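Long-range contacts in glycosyl transferase family 8 (Streptococcus pneumoniae, PDB 5GVV), which transfers galactose from UDP-galactose to the terminal glucose of the already glycosylated serine-rich repeat protein PsrP, the third step in its O-glycosylation: residues Val8-Asp13 with Leu103-Asp108; Lys35-Asn40 with Ile63-Ile68; Asp108-Gly113 with Leu226-Gln231; Phe88-Ile93 with Glu175-Ile180. One frame throughout, in Å; residues are numbered along the deposited sequence.

Interaction 1: residues Val8-Asp13 with Leu103-Asp108; sequences VVFAGD and LYLDSD. With MN (manganese (II) ion), chain C; UDP (uridine-5'-diphosphate), chain D.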
# COMPACT_ATOMS: atom_id res chain seq x y z
N VAL A 8 12.96 15.18 -11.06
CA VAL A 8 12.58 15.05 -9.65
C VAL A 8 13.01 13.68 -9.14
O VAL A 8 12.86 12.68 -9.86
CB VAL A 8 11.06 15.21 -9.48
CG1 VAL A 8 10.66 15.02 -8.01
CG2 VAL A 8 10.59 16.56 -9.99
N VAL A 9 13.54 13.61 -7.93
CA VAL A 9 13.97 12.31 -7.40
C VAL A 9 13.37 12.00 -6.02
O VAL A 9 13.37 12.85 -5.12
CB VAL A 9 15.52 12.17 -7.39
CG1 VAL A 9 16.18 13.32 -6.65
CG2 VAL A 9 15.94 10.84 -6.80
N PHE A 10 12.80 10.80 -5.89
CA PHE A 10 12.34 10.29 -4.60
C PHE A 10 13.23 9.11 -4.21
O PHE A 10 13.96 8.57 -5.06
CB PHE A 10 10.89 9.79 -4.67
CG PHE A 10 9.87 10.87 -4.92
CD1 PHE A 10 9.57 11.27 -6.21
CD2 PHE A 10 9.17 11.44 -3.86
CE1 PHE A 10 8.62 12.25 -6.45
CE2 PHE A 10 8.21 12.42 -4.09
CZ PHE A 10 7.94 12.83 -5.39
N ALA A 11 13.16 8.70 -2.95
CA ALA A 11 13.92 7.55 -2.47
C ALA A 11 13.10 6.81 -1.41
O ALA A 11 12.68 7.41 -0.42
CB ALA A 11 15.24 8.00 -1.88
N GLY A 12 12.87 5.52 -1.61
CA GLY A 12 12.08 4.77 -0.65
C GLY A 12 11.98 3.29 -0.96
O GLY A 12 12.18 2.87 -2.10
N ASP A 13 11.66 2.50 0.07
CA ASP A 13 11.50 1.06 -0.10
C ASP A 13 10.05 0.70 -0.36
O ASP A 13 9.16 1.54 -0.24
CB ASP A 13 12.03 0.31 1.13
CG ASP A 13 11.29 0.68 2.41
OD1 ASP A 13 10.89 1.85 2.57
OD2 ASP A 13 11.11 -0.21 3.27
N LEU A 103 15.30 18.15 -8.32
CA LEU A 103 14.63 18.37 -7.04
C LEU A 103 14.43 17.06 -6.30
O LEU A 103 13.65 16.20 -6.74
CB LEU A 103 13.27 19.03 -7.26
CG LEU A 103 12.41 19.22 -6.01
CD1 LEU A 103 13.08 20.19 -5.04
CD2 LEU A 103 11.01 19.70 -6.37
N TYR A 104 15.13 16.88 -5.18
CA TYR A 104 14.86 15.73 -4.31
C TYR A 104 13.67 15.99 -3.39
O TYR A 104 13.52 17.09 -2.85
CB TYR A 104 16.09 15.34 -3.47
CG TYR A 104 15.70 14.39 -2.36
CD1 TYR A 104 15.55 13.03 -2.61
CD2 TYR A 104 15.44 14.85 -1.07
CE1 TYR A 104 15.16 12.16 -1.61
CE2 TYR A 104 15.06 13.99 -0.06
CZ TYR A 104 14.92 12.64 -0.34
OH TYR A 104 14.53 11.78 0.67
N LEU A 105 12.83 14.97 -3.21
CA LEU A 105 11.72 15.10 -2.26
C LEU A 105 11.62 13.88 -1.35
O LEU A 105 11.73 12.74 -1.81
CB LEU A 105 10.39 15.27 -3.00
CG LEU A 105 10.21 16.48 -3.92
CD1 LEU A 105 8.92 16.37 -4.71
CD2 LEU A 105 10.22 17.78 -3.13
N ASP A 106 11.41 14.13 -0.06
CA ASP A 106 11.00 13.07 0.86
C ASP A 106 9.65 12.52 0.37
O ASP A 106 9.01 13.13 -0.49
CB ASP A 106 10.84 13.63 2.27
CG ASP A 106 12.07 13.40 3.15
OD1 ASP A 106 13.15 13.05 2.62
OD2 ASP A 106 11.95 13.60 4.38
N SER A 107 9.21 11.39 0.92
CA SER A 107 7.94 10.82 0.50
C SER A 107 6.87 10.91 1.58
O SER A 107 5.74 10.43 1.38
CB SER A 107 8.13 9.38 0.06
OG SER A 107 8.74 8.65 1.11
N ASP A 108 7.22 11.50 2.72
CA ASP A 108 6.23 11.81 3.75
C ASP A 108 5.76 13.25 3.54
O ASP A 108 5.65 14.03 4.48
CB ASP A 108 6.84 11.66 5.14
CG ASP A 108 8.05 12.55 5.36
OD1 ASP A 108 8.72 12.91 4.36
OD2 ASP A 108 8.35 12.89 6.53
MN MN C . 10.29 13.50 5.62
N1 UDP D . 11.91 6.11 4.20
C2 UDP D . 11.54 4.92 3.61
N3 UDP D . 10.98 3.90 4.36
C4 UDP D . 10.79 4.08 5.72
C5 UDP D . 11.17 5.28 6.31
C6 UDP D . 11.83 6.25 5.56
O2 UDP D . 11.71 4.76 2.40
O4 UDP D . 10.29 3.17 6.39
C1' UDP D . 12.50 7.17 3.36
C2' UDP D . 11.40 8.08 2.85
O2' UDP D . 11.72 8.56 1.56
C3' UDP D . 11.42 9.25 3.81
C4' UDP D . 12.90 9.32 4.18
O4' UDP D . 13.38 7.99 4.13
O3' UDP D . 10.96 10.43 3.20
C5' UDP D . 13.13 9.92 5.57
O5' UDP D . 12.08 9.51 6.42
PA UDP D . 11.18 10.63 7.13
O1A UDP D . 10.56 11.42 6.04
O2A UDP D . 10.17 10.01 8.01
O3A UDP D . 12.21 11.53 7.99
PB UDP D . 11.88 13.04 8.47
O1B UDP D . 13.11 13.71 8.94
O2B UDP D . 10.93 12.97 9.60
O3B UDP D . 11.28 13.81 7.35
O HOH W 1 11.78 10.29 -1.06
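Tyr104 packs against Val9 and Ala11 across two neighbouring parallel strands. Followed outward, its CB lies 3.8 Å from Val9 CG1, and its CD1 comes within 3.3 Å of Val9 O. CE1 then meets Ala11 CB, which sits at the ring edge, and at the tip Tyr104 OH donates to Asp106 OD1 over 2.7 Å. With CG anti to the backbone N (chi1 166°), the ring runs forward beside its own strand to reach that carboxylate. Val9 is gripped through its backbone, its N donating to Leu103 O and its O accepting from Leu105 N. On the other face of the sheet, Leu105 CD1 lies against Phe10 CZ and Val8 CG1. Beyond Val9 the strands diverge, and a water bridges the gap, accepting from Ala11 N and donating to Leu105 O and UDP O2'. Asp13 OD1 accepts a hydrogen bond from UDP N3 at 2.7 Å, while Ser107 N and Ser107 OG hold the ribose hydroxyls O3' and O2'. Manganese is bound by Asp106 OD2 and by both carboxylate oxygens of Asp108. Nucleotide held at the C-terminal ends of parallel strands, with a metal-binding Asp-X-Asp motif after one of them, is the hallmark of the GT-A glycosyltransferase fold.

Interaction 2: residues Lys35-Asn40 with Ile63-Ile68; sequences KIYLLN and IDCKLI
The Tyr37 ring has Ile63 over one face and Cys65 at its edge. Ile63 CG1 makes a CH-pi contact 4.1 Å from the ring centroid, displaced toward the rim, while Cys65 SG lies in the ring plane, 3.6 Å from Tyr37 CD1. The phenol end is tied to Glu99, which also pairs with Lys35. Farther along this face Leu39 CD1 rests on Cys65 CB, and Leu67 CD1 meets Leu39 CB at 3.5 Å, the two side chains slanting across each other.

The second flat group, the Asn40 amide, lies on the opposite face with Leu38, Asp64 and Lys66. Its plane is turned 21° from that of the Asp64 carboxylate, and Asn40 ND2 donates to Asp64 OD1 over 2.8 Å, almost in the amide plane. The same nitrogen also bonds Leu38 O, which Cys65 N approaches from the other face of that carbonyl. Lys66, bent at chi2 and chi4 (-63° and -78°), curls back until NZ meets Asn40 OD1 on a lone pair at 2.8 Å and forms a salt bridge with Asp64 OD2. Amide, carboxylate and ammonium thus fix one another's rotation in a buried polar cluster, to which Ile43 adds backbone bonds. Five backbone hydrogen bonds join the strands, from Ile63 N to Ile36 O through Leu67 N to Asn40 O, where Leu67 centres an inverse gamma turn.

Strands 34-40 and 61-66 belong to a beta-alpha-beta unit whose helix 45-57 packs on Leu38, Asn40 and Asp64; strand 6-11 flanks 34-40 on its other side, and 61-66 is the outermost strand of the sheet within the chain.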
# COMPACT_ATOMS: atom_id res chain seq x y z
N LYS A 35 10.36 14.25 -15.19
CA LYS A 35 11.21 13.08 -15.26
C LYS A 35 11.52 12.68 -13.83
O LYS A 35 12.34 13.32 -13.15
CB LYS A 35 12.50 13.38 -16.03
CG LYS A 35 13.39 12.17 -16.23
CD LYS A 35 14.57 12.52 -17.12
CE LYS A 35 15.50 11.34 -17.33
NZ LYS A 35 16.70 11.78 -18.10
N ILE A 36 10.84 11.64 -13.36
CA ILE A 36 10.95 11.22 -11.97
C ILE A 36 11.89 10.03 -11.80
O ILE A 36 11.68 8.97 -12.40
CB ILE A 36 9.57 10.86 -11.39
CG1 ILE A 36 8.67 12.10 -11.34
CG2 ILE A 36 9.71 10.26 -10.00
CD1 ILE A 36 7.26 11.82 -10.89
N TYR A 37 12.92 10.20 -10.98
CA TYR A 37 13.78 9.09 -10.59
C TYR A 37 13.28 8.55 -9.25
O TYR A 37 12.88 9.33 -8.38
CB TYR A 37 15.23 9.56 -10.43
CG TYR A 37 15.90 10.07 -11.68
CD1 TYR A 37 16.82 9.28 -12.37
CD2 TYR A 37 15.65 11.35 -12.17
CE1 TYR A 37 17.45 9.74 -13.51
CE2 TYR A 37 16.28 11.82 -13.32
CZ TYR A 37 17.18 11.01 -13.98
OH TYR A 37 17.82 11.45 -15.13
N LEU A 38 13.28 7.23 -9.09
CA LEU A 38 12.93 6.65 -7.80
C LEU A 38 13.99 5.67 -7.34
O LEU A 38 14.12 4.57 -7.89
CB LEU A 38 11.56 5.96 -7.85
CG LEU A 38 11.12 5.20 -6.59
CD1 LEU A 38 11.17 6.11 -5.38
CD2 LEU A 38 9.71 4.64 -6.78
N LEU A 39 14.77 6.08 -6.34
CA LEU A 39 15.81 5.22 -5.79
C LEU A 39 15.18 4.18 -4.86
O LEU A 39 14.44 4.53 -3.94
CB LEU A 39 16.85 6.05 -5.04
CG LEU A 39 18.01 6.60 -5.88
CD1 LEU A 39 17.52 7.59 -6.92
CD2 LEU A 39 19.11 7.23 -5.01
N ASN A 40 15.45 2.90 -5.13
CA ASN A 40 14.86 1.83 -4.33
C ASN A 40 15.65 0.54 -4.48
O ASN A 40 16.54 0.44 -5.34
CB ASN A 40 13.41 1.58 -4.75
CG ASN A 40 13.29 0.91 -6.11
OD1 ASN A 40 12.91 -0.26 -6.22
ND2 ASN A 40 13.59 1.66 -7.17
N ILE A 63 11.94 6.69 -13.83
CA ILE A 63 13.21 5.97 -13.90
C ILE A 63 13.40 5.11 -12.65
O ILE A 63 13.42 5.64 -11.54
CB ILE A 63 14.40 6.95 -14.02
CG1 ILE A 63 14.09 8.05 -15.03
CG2 ILE A 63 15.68 6.19 -14.39
CD1 ILE A 63 13.88 7.54 -16.45
N ASP A 64 13.54 3.80 -12.85
CA ASP A 64 13.76 2.87 -11.75
C ASP A 64 15.24 2.84 -11.42
O ASP A 64 16.04 2.29 -12.17
CB ASP A 64 13.26 1.47 -12.14
CG ASP A 64 13.36 0.46 -10.99
OD1 ASP A 64 13.81 0.84 -9.89
OD2 ASP A 64 12.97 -0.71 -11.20
N CYS A 65 15.60 3.44 -10.29
CA CYS A 65 17.00 3.46 -9.88
C CYS A 65 17.23 2.41 -8.81
O CYS A 65 16.99 2.64 -7.62
CB CYS A 65 17.39 4.85 -9.38
SG CYS A 65 17.15 6.12 -10.65
N LYS A 66 17.70 1.24 -9.24
CA LYS A 66 17.87 0.11 -8.33
C LYS A 66 19.20 0.16 -7.59
O LYS A 66 20.28 0.03 -8.18
CB LYS A 66 17.72 -1.22 -9.10
CG LYS A 66 16.26 -1.63 -9.32
CD LYS A 66 15.57 -1.87 -7.98
CE LYS A 66 14.21 -2.56 -8.14
NZ LYS A 66 13.13 -1.64 -8.59
N LEU A 67 19.12 0.33 -6.27
CA LEU A 67 20.31 0.32 -5.43
C LEU A 67 20.66 -1.11 -5.03
O LEU A 67 20.62 -1.47 -3.85
CB LEU A 67 20.12 1.20 -4.19
CG LEU A 67 20.02 2.71 -4.42
CD1 LEU A 67 18.62 3.07 -4.82
CD2 LEU A 67 20.41 3.49 -3.19
N ILE A 68 21.00 -1.91 -6.03
CA ILE A 68 21.35 -3.30 -5.80
C ILE A 68 22.83 -3.50 -6.13
O ILE A 68 23.25 -3.26 -7.26
CB ILE A 68 20.49 -4.24 -6.67
CG1 ILE A 68 19.00 -4.00 -6.38
CG2 ILE A 68 20.88 -5.69 -6.44
CD1 ILE A 68 18.06 -4.77 -7.29

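Interaction 3: residues Asp108-Gly113 with Leu226-Gln231; sequences DLIVTG and LHYISQ. With MN (manganese (II) ion), chain C; UDP (uridine-5'-diphosphate), chain D.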
# COMPACT_ATOMS: atom_id res chain seq x y z
N ASP A 108 7.22 11.50 2.72
CA ASP A 108 6.23 11.81 3.75
C ASP A 108 5.76 13.25 3.54
O ASP A 108 5.65 14.03 4.48
CB ASP A 108 6.84 11.66 5.14
CG ASP A 108 8.05 12.55 5.36
OD1 ASP A 108 8.72 12.91 4.36
OD2 ASP A 108 8.35 12.89 6.53
N LEU A 109 5.49 13.59 2.28
CA LEU A 109 5.06 14.94 1.96
C LEU A 109 4.01 14.98 0.86
O LEU A 109 3.78 13.98 0.17
CB LEU A 109 6.25 15.84 1.61
CG LEU A 109 7.19 15.49 0.46
CD1 LEU A 109 6.57 15.81 -0.88
CD2 LEU A 109 8.52 16.22 0.62
N ILE A 110 3.41 16.16 0.71
CA ILE A 110 2.35 16.40 -0.26
C ILE A 110 2.60 17.71 -1.01
O ILE A 110 2.83 18.74 -0.38
CB ILE A 110 1.00 16.54 0.46
CG1 ILE A 110 0.59 15.22 1.12
CG2 ILE A 110 -0.08 17.00 -0.51
CD1 ILE A 110 0.11 14.15 0.14
N VAL A 111 2.55 17.66 -2.34
CA VAL A 111 2.62 18.86 -3.17
C VAL A 111 1.20 19.32 -3.46
O VAL A 111 0.35 18.51 -3.86
CB VAL A 111 3.36 18.56 -4.49
CG1 VAL A 111 3.39 19.80 -5.40
CG2 VAL A 111 4.77 18.05 -4.20
N THR A 112 0.92 20.61 -3.26
CA THR A 112 -0.44 21.12 -3.38
C THR A 112 -0.64 22.07 -4.56
O THR A 112 -1.75 22.57 -4.77
CB THR A 112 -0.90 21.87 -2.11
OG1 THR A 112 -0.14 23.08 -1.96
CG2 THR A 112 -0.72 21.00 -0.88
N GLY A 113 0.43 22.33 -5.31
CA GLY A 113 0.32 23.24 -6.44
C GLY A 113 1.53 23.26 -7.36
O GLY A 113 2.45 22.45 -7.21
N LEU A 226 3.79 20.35 1.80
CA LEU A 226 3.51 19.97 3.18
C LEU A 226 4.36 18.78 3.59
O LEU A 226 4.22 17.70 3.01
CB LEU A 226 2.04 19.59 3.35
CG LEU A 226 0.98 20.68 3.24
CD1 LEU A 226 -0.41 20.07 3.34
CD2 LEU A 226 1.19 21.72 4.32
N HIS A 227 5.20 18.96 4.60
CA HIS A 227 6.13 17.91 5.03
C HIS A 227 5.73 17.37 6.40
O HIS A 227 5.84 18.07 7.42
CB HIS A 227 7.56 18.45 5.06
CG HIS A 227 8.61 17.39 5.19
ND1 HIS A 227 9.96 17.68 5.24
CD2 HIS A 227 8.51 16.04 5.26
CE1 HIS A 227 10.64 16.56 5.34
NE2 HIS A 227 9.79 15.55 5.36
N TYR A 228 5.25 16.13 6.43
CA TYR A 228 4.83 15.52 7.68
C TYR A 228 5.99 14.85 8.42
O TYR A 228 6.01 13.62 8.58
CB TYR A 228 3.71 14.50 7.42
CG TYR A 228 2.46 15.11 6.84
CD1 TYR A 228 1.46 15.60 7.66
CD2 TYR A 228 2.28 15.18 5.46
CE1 TYR A 228 0.31 16.15 7.13
CE2 TYR A 228 1.14 15.74 4.92
CZ TYR A 228 0.16 16.22 5.76
OH TYR A 228 -0.98 16.78 5.23
N ILE A 229 6.94 15.66 8.87
CA ILE A 229 8.10 15.16 9.61
C ILE A 229 7.67 14.55 10.94
O ILE A 229 6.51 14.70 11.35
CB ILE A 229 9.13 16.28 9.90
CG1 ILE A 229 8.53 17.33 10.84
CG2 ILE A 229 9.59 16.93 8.60
CD1 ILE A 229 9.54 18.36 11.34
N SER A 230 8.61 13.86 11.59
CA SER A 230 8.40 13.18 12.88
C SER A 230 7.67 11.85 12.74
O SER A 230 7.35 11.43 11.63
CB SER A 230 7.70 14.07 13.92
OG SER A 230 6.29 14.03 13.78
N GLN A 231 7.41 11.18 13.85
CA GLN A 231 6.74 9.89 13.81
C GLN A 231 5.22 10.04 13.89
O GLN A 231 4.50 9.04 13.89
CB GLN A 231 7.26 8.97 14.92
CG GLN A 231 8.78 8.81 14.92
CD GLN A 231 9.32 8.14 13.65
OE1 GLN A 231 9.50 8.79 12.62
NE2 GLN A 231 9.60 6.85 13.74
MN MN C . 10.29 13.50 5.62
N1 UDP D . 11.91 6.11 4.20
C2 UDP D . 11.54 4.92 3.61
N3 UDP D . 10.98 3.90 4.36
C4 UDP D . 10.79 4.08 5.72
C5 UDP D . 11.17 5.28 6.31
C6 UDP D . 11.83 6.25 5.56
O2 UDP D . 11.71 4.76 2.40
O4 UDP D . 10.29 3.17 6.39
C1' UDP D . 12.50 7.17 3.36
C2' UDP D . 11.40 8.08 2.85
O2' UDP D . 11.72 8.56 1.56
C3' UDP D . 11.42 9.25 3.81
C4' UDP D . 12.90 9.32 4.18
O4' UDP D . 13.38 7.99 4.13
O3' UDP D . 10.96 10.43 3.20
C5' UDP D . 13.13 9.92 5.57
O5' UDP D . 12.08 9.51 6.42
PA UDP D . 11.18 10.63 7.13
O1A UDP D . 10.56 11.42 6.04
O2A UDP D . 10.17 10.01 8.01
O3A UDP D . 12.21 11.53 7.99
PB UDP D . 11.88 13.04 8.47
O1B UDP D . 13.11 13.71 8.94
O2B UDP D . 10.93 12.97 9.60
O3B UDP D . 11.28 13.81 7.35
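Asp108 and His227 turn their side chains onto one manganese ion. The Asp108 carboxylate lies at the edge of the imidazole, its CG in the ring plane, and Asp108 OD1 comes within 3.0 Å of His227 NE2. The metal, not a hydrogen bond, brings these two atoms together: His227 NE2 binds manganese at 2.1 Å, and Asp108 chelates it through OD1 and OD2. His227 has CG anti to the backbone N (chi1 -167°), which swings the ring forward and out from the strand toward the ion. Ile229 CG2 is centred over one imidazole face, 3.3 Å above it, and Asn197 holds ND1 by a hydrogen bond, so both tilt and rotation of the ring are constrained.

Tyr228 points to the other side of the chain. Its ring edge faces Asp108 O and Ile110, with CE2 at 3.9 Å from Ile110 CG1, while its hydroxyl is hydrogen-bonded to Leu243 O. The backbones run antiparallel. Ile110 and Leu226 form a hydrogen-bonded pair with two 2.9 Å bonds, Ile110 N to Leu226 O and Leu226 N to Ile110 O; Leu109 and His227 form the non-hydrogen-bonded pair next to it. Tyr228 N then donates to Asp108 O, and Tyr228 centres an inverse gamma turn.

Past the turn, Ser230 N donates to UDP O2B over 3.2 Å. Manganese also takes UDP O1A and O3B, and Asp106 completes the sphere. Metal and Lys233, which bonds Asp108 OD2 and UDP, would together offset the diphosphate charge, consistent with stabilising UDP as the leaving group in galactosyl transfer.

Interaction 4: residues Phe88-Ile93 with Glu175-Ile180; sequences FARYFI and EGDQSI
Arg90 and Asp177 supply the electrostatic part of this contact. Asp177 OD2 sits over the centre of the guanidinium face, 3.0 Å above its plane and 3.2 Å from Arg90 NE. No N-H points at the oxygen, so the salt bridge rests on charge alone; the side chains cross at about a right angle, and the guanidinium and carboxylate planes are 48° apart. The bend of the Arg90 chain at chi3 (98°) turns a face of the guanidinium toward Asp177 OD2. Thr87 OG1 makes weak hydrogen bonds to both partners, Arg90 NH1 and Asp177 OD1.

The remaining contacts across the two segments are van der Waals. Asp177 CB touches two aromatic side chains, 4.0 Å from Phe88 CD1 and 3.6 Å from Tyr91 OH. That phenol oxygen also comes within 3.4 Å of Asp177 CA and 3.6 Å of Ile180 CB, one helical turn on. Within 88-93 the Tyr91 ring has Phe88 O over one face.

A hydrogen bond to an outside residue holds the Tyr91 hydroxyl: its partner is Thr166 OG1, on helix 158-167, which also packs against Phe88 and Ile180.

The first turn of helix 176-185 is thereby joined to the short 3-10 segment that precedes strand 101-105. Arg90 touches UDP and makes a weak, long ion pair with Asp106, a manganese ligand. With one face held by Asp177 the guanidinium is probably steadied beside the nucleotide, and its charge may be balanced mainly by Asp177 and more weakly by Asp106.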
# COMPACT_ATOMS: atom_id res chain seq x y z
N PHE A 88 19.18 7.14 3.90
CA PHE A 88 20.51 7.56 3.45
C PHE A 88 20.70 7.49 1.93
O PHE A 88 21.75 7.86 1.42
CB PHE A 88 21.58 6.69 4.13
CG PHE A 88 21.58 6.79 5.63
CD1 PHE A 88 22.34 7.76 6.26
CD2 PHE A 88 20.84 5.90 6.40
CE1 PHE A 88 22.36 7.85 7.65
CE2 PHE A 88 20.85 5.99 7.79
CZ PHE A 88 21.61 6.97 8.41
N ALA A 89 19.68 7.02 1.23
CA ALA A 89 19.81 6.73 -0.20
C ALA A 89 20.00 7.98 -1.06
O ALA A 89 20.49 7.89 -2.19
CB ALA A 89 18.61 5.92 -0.68
N ARG A 90 19.64 9.14 -0.53
CA ARG A 90 19.75 10.38 -1.28
C ARG A 90 21.20 10.76 -1.58
O ARG A 90 21.47 11.60 -2.44
CB ARG A 90 19.00 11.53 -0.57
CG ARG A 90 19.49 11.82 0.85
CD ARG A 90 18.53 12.75 1.60
NE ARG A 90 17.62 12.02 2.47
CZ ARG A 90 16.61 12.57 3.14
NH1 ARG A 90 15.84 11.82 3.92
NH2 ARG A 90 16.38 13.87 3.04
N TYR A 91 22.13 10.11 -0.88
CA TYR A 91 23.56 10.29 -1.13
C TYR A 91 23.92 9.91 -2.57
O TYR A 91 24.78 10.54 -3.19
CB TYR A 91 24.40 9.45 -0.16
CG TYR A 91 24.33 9.85 1.30
CD1 TYR A 91 23.68 11.01 1.70
CD2 TYR A 91 24.92 9.07 2.29
CE1 TYR A 91 23.61 11.38 3.04
CE2 TYR A 91 24.86 9.42 3.62
CZ TYR A 91 24.21 10.58 3.99
OH TYR A 91 24.15 10.94 5.32
N PHE A 92 23.25 8.87 -3.09
CA PHE A 92 23.62 8.29 -4.39
C PHE A 92 22.93 8.97 -5.58
O PHE A 92 22.98 8.46 -6.70
CB PHE A 92 23.30 6.79 -4.41
CG PHE A 92 24.01 6.01 -3.34
CD1 PHE A 92 25.31 5.55 -3.54
CD2 PHE A 92 23.38 5.73 -2.13
CE1 PHE A 92 25.96 4.83 -2.56
CE2 PHE A 92 24.03 5.01 -1.14
CZ PHE A 92 25.33 4.55 -1.36
N ILE A 93 22.29 10.11 -5.33
CA ILE A 93 21.60 10.84 -6.40
C ILE A 93 22.45 11.09 -7.66
O ILE A 93 22.00 10.76 -8.77
CB ILE A 93 20.96 12.16 -5.87
CG1 ILE A 93 19.69 11.84 -5.07
CG2 ILE A 93 20.62 13.09 -7.02
CD1 ILE A 93 19.11 13.04 -4.32
N GLU A 175 20.14 13.93 14.14
CA GLU A 175 19.19 13.79 13.04
C GLU A 175 19.76 13.13 11.78
O GLU A 175 19.36 13.46 10.66
CB GLU A 175 18.54 15.14 12.73
CG GLU A 175 17.67 15.66 13.88
CD GLU A 175 17.19 17.08 13.67
OE1 GLU A 175 16.00 17.35 13.97
OE2 GLU A 175 17.99 17.93 13.23
N GLY A 176 20.68 12.18 11.97
CA GLY A 176 21.18 11.33 10.90
C GLY A 176 21.70 12.01 9.65
O GLY A 176 22.54 12.90 9.72
N ASP A 177 21.20 11.55 8.50
CA ASP A 177 21.60 12.07 7.19
C ASP A 177 21.49 13.59 7.10
O ASP A 177 22.30 14.24 6.43
CB ASP A 177 20.72 11.44 6.10
CG ASP A 177 19.24 11.72 6.31
OD1 ASP A 177 18.68 11.26 7.32
OD2 ASP A 177 18.64 12.39 5.45
N GLN A 178 20.47 14.14 7.76
CA GLN A 178 20.24 15.57 7.75
C GLN A 178 21.37 16.29 8.48
O GLN A 178 21.90 17.29 7.98
CB GLN A 178 18.89 15.89 8.40
CG GLN A 178 18.54 17.37 8.39
CD GLN A 178 17.09 17.62 8.74
OE1 GLN A 178 16.19 17.12 8.07
NE2 GLN A 178 16.86 18.40 9.79
N SER A 179 21.74 15.78 9.65
CA SER A 179 22.88 16.32 10.39
C SER A 179 24.16 16.26 9.56
O SER A 179 25.01 17.15 9.63
CB SER A 179 23.08 15.56 11.71
OG SER A 179 22.05 15.83 12.63
N ILE A 180 24.30 15.19 8.78
CA ILE A 180 25.47 15.01 7.93
C ILE A 180 25.49 16.04 6.80
O ILE A 180 26.53 16.64 6.51
CB ILE A 180 25.50 13.59 7.31
CG1 ILE A 180 25.50 12.52 8.40
CG2 ILE A 180 26.71 13.44 6.40
CD1 ILE A 180 26.60 12.69 9.44

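Overall arrangement
Interactions 1 and 2 lie side by side in one sheet, their centres about 10 Å apart: strand 6-11 bonds to strand 34-40, with Val8 O 2.7 Å from Tyr37 N. Interaction 3 continues from interaction 1 through the shared Asp108, and Asp106 OD2 stands 3.1 Å from His227 NE2 where both bind manganese. Interaction 4 borders the same site, its Arg90 NH1 3.2 Å from Asp106 OD1, and it also meets interaction 2 where Leu39 CD2 packs on Ala89 O. Interactions 1 and 3 bind UDP and the metal, and interaction 4 borders them through Arg90, whereas interaction 2, about 21 Å from interaction 3 between centres, lies toward the edge of the sheet, away from the metal.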